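Local coordinates for globin protein (Ramazzottius varieornatus, PDB 5ZIQ) that binds heme in hexacoordinated form and is of unknown function, though it may bind or carry oxygen, at residues Val32-Thr37 with Thr140-Ala145. Sequence-based numbering, arbitrary orientation.
Sequences VKSWKT and TTLADA
With CG set anti to its carbonyl carbon (chi1 -69°) and chi2 extended at 171°, Leu-142 sends both methyls across to helix 25-38, where they meet Ser-34 and Thr-37, about one helical turn apart. Ser-34 holds OG anti to its backbone N (chi1 175°), and OG meets Leu-142 CD1 at 3.4 Å, a polar atom against a methyl. The other branch, Leu-142 CD2, lies 3.8 Å from Thr-37 CG2 and 3.9 Å from the backbone atom Ser-34 O, so this methyl rests partly on the turn itself as well as on a side chain. Direct contact is therefore van der Waals, and slight: the two segments bury 138 Å² in all.

A water supplies the polar link. The water oxygen is hydrogen-bonded to Ser-34 OG at 2.6 Å and donates to Ala-145 O at 3.1 Å, tying the helix to the bend beyond Leu-142. That bend starts at Ala-143, which leaves helical geometry with a positive phi; Ala-145 N then bonds back to Leu-142 O at 2.9 Å, within the turn whose Ala-145 O accepts from the water. Besides the water, Ser-34 OG is hydrogen-bonded to Tyr-154 OH on helix 148-170, its strongest polar partner.

In the globin fold, the contact joins helix 25-38 to the C-terminal end of helix 127-142, away from the heme site. Helix 148-170 touches both sides: Tyr-154 packs on Leu-142 and Trp-35, and Met-150 on Ser-34, while Trp-35 points away from the contact to pack on helix 79-97.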
loop_
_atom_site.group_PDB
_atom_site.type_symbol
_atom_site.label_atom_id
_atom_site.label_comp_id
_atom_site.label_asym_id
_atom_site.label_seq_id
_atom_site.Cartn_x
_atom_site.Cartn_y
_atom_site.Cartn_z
ATOM N N VAL A 32 13.171 1.319 6.895
ATOM C CA VAL A 32 12.765 2.482 7.678
ATOM C C VAL A 32 13.386 3.770 7.103
ATOM O O VAL A 32 12.685 4.782 6.973
ATOM C CB VAL A 32 13.073 2.262 9.181
ATOM C CG1 VAL A 32 12.838 3.528 10.002
ATOM C CG2 VAL A 32 12.218 1.124 9.712
ATOM N N LYS A 33 14.685 3.739 6.762
ATOM C CA LYS A 33 15.335 4.939 6.186
ATOM C C LYS A 33 14.722 5.335 4.854
ATOM O O LYS A 33 14.463 6.520 4.606
ATOM C CB LYS A 33 16.822 4.724 5.936
ATOM C CG LYS A 33 17.772 4.831 7.098
ATOM C CD LYS A 33 19.193 5.058 6.539
ATOM C CE LYS A 33 19.696 3.930 5.619
ATOM N NZ LYS A 33 21.174 3.961 5.400
ATOM N N SER A 34 14.509 4.350 3.983
ATOM C CA SER A 34 13.959 4.604 2.661
ATOM C C SER A 34 12.530 5.131 2.746
ATOM O O SER A 34 12.154 6.111 2.082
ATOM C CB SER A 34 13.994 3.317 1.845
ATOM O OG SER A 34 13.354 3.511 0.612
ATOM N N TRP A 35 11.744 4.507 3.610
ATOM C CA TRP A 35 10.360 4.908 3.784
ATOM C C TRP A 35 10.261 6.320 4.333
ATOM O O TRP A 35 9.321 7.028 3.986
ATOM C CB TRP A 35 9.604 3.949 4.706
ATOM C CG TRP A 35 8.146 4.220 4.681
ATOM C CD1 TRP A 35 7.444 4.990 5.545
ATOM C CD2 TRP A 35 7.200 3.738 3.705
ATOM N NE1 TRP A 35 6.120 5.015 5.188
ATOM C CE2 TRP A 35 5.937 4.243 4.067
ATOM C CE3 TRP A 35 7.300 2.895 2.582
ATOM C CZ2 TRP A 35 4.772 3.954 3.333
ATOM C CZ3 TRP A 35 6.149 2.587 1.867
ATOM C CH2 TRP A 35 4.894 3.122 2.235
ATOM N N LYS A 36 11.200 6.701 5.207
ATOM C CA LYS A 36 11.160 8.042 5.796
ATOM C C LYS A 36 11.176 9.064 4.663
ATOM O O LYS A 36 10.364 10.000 4.647
ATOM C CB LYS A 36 12.300 8.283 6.824
ATOM C CG LYS A 36 12.165 9.617 7.574
ATOM C CD LYS A 36 10.867 9.663 8.360
ATOM C CE LYS A 36 10.772 10.892 9.239
ATOM N NZ LYS A 36 9.366 11.133 9.692
ATOM N N THR A 37 12.053 8.846 3.683
ATOM C CA THR A 37 12.095 9.694 2.489
ATOM C C THR A 37 10.768 9.682 1.706
ATOM O O THR A 37 10.195 10.739 1.390
ATOM C CB THR A 37 13.281 9.302 1.596
ATOM O OG1 THR A 37 14.478 9.385 2.381
ATOM C CG2 THR A 37 13.391 10.225 0.376
ATOM N N THR A 140 8.872 5.850 -8.651
ATOM C CA THR A 140 8.698 7.185 -9.229
ATOM C C THR A 140 9.166 8.261 -8.254
ATOM O O THR A 140 9.837 9.223 -8.640
ATOM C CB THR A 140 7.231 7.425 -9.646
ATOM O OG1 THR A 140 6.792 6.337 -10.463
ATOM C CG2 THR A 140 7.074 8.719 -10.438
ATOM N N THR A 141 8.839 8.082 -6.981
ATOM C CA THR A 141 9.121 9.097 -5.978
ATOM C C THR A 141 10.574 9.040 -5.542
ATOM O O THR A 141 11.240 10.072 -5.426
ATOM C CB THR A 141 8.194 8.905 -4.763
ATOM O OG1 THR A 141 6.832 8.975 -5.206
ATOM C CG2 THR A 141 8.446 9.942 -3.694
ATOM N N LEU A 142 11.060 7.829 -5.270
ATOM C CA LEU A 142 12.426 7.673 -4.796
ATOM C C LEU A 142 13.464 7.800 -5.913
ATOM O O LEU A 142 14.626 8.100 -5.637
ATOM C CB LEU A 142 12.577 6.328 -4.062
ATOM C CG LEU A 142 11.850 6.185 -2.712
ATOM C CD1 LEU A 142 11.913 4.749 -2.220
ATOM C CD2 LEU A 142 12.467 7.109 -1.674
ATOM N N ALA A 143 13.038 7.563 -7.162
ATOM C CA ALA A 143 13.909 7.697 -8.353
ATOM C C ALA A 143 15.215 6.901 -8.158
ATOM O O ALA A 143 15.136 5.697 -7.862
ATOM C CB ALA A 143 14.143 9.173 -8.705
ATOM N N ASP A 144 16.388 7.537 -8.237
ATOM C CA ASP A 144 17.673 6.811 -8.054
ATOM C C ASP A 144 17.878 6.175 -6.679
ATOM O O ASP A 144 18.666 5.232 -6.552
ATOM C CB ASP A 144 18.892 7.676 -8.418
ATOM C CG ASP A 144 19.000 7.946 -9.912
ATOM O OD1 ASP A 144 18.128 7.492 -10.692
ATOM O OD2 ASP A 144 19.964 8.632 -10.306
ATOM N N ALA A 145 17.165 6.673 -5.666
ATOM C CA ALA A 145 17.184 6.059 -4.339
ATOM C C ALA A 145 16.476 4.696 -4.309
ATOM O O ALA A 145 16.648 3.950 -3.360
ATOM C CB ALA A 145 16.600 6.992 -3.283
HETATM O O HOH W 1 15.233 4.815 -0.707
#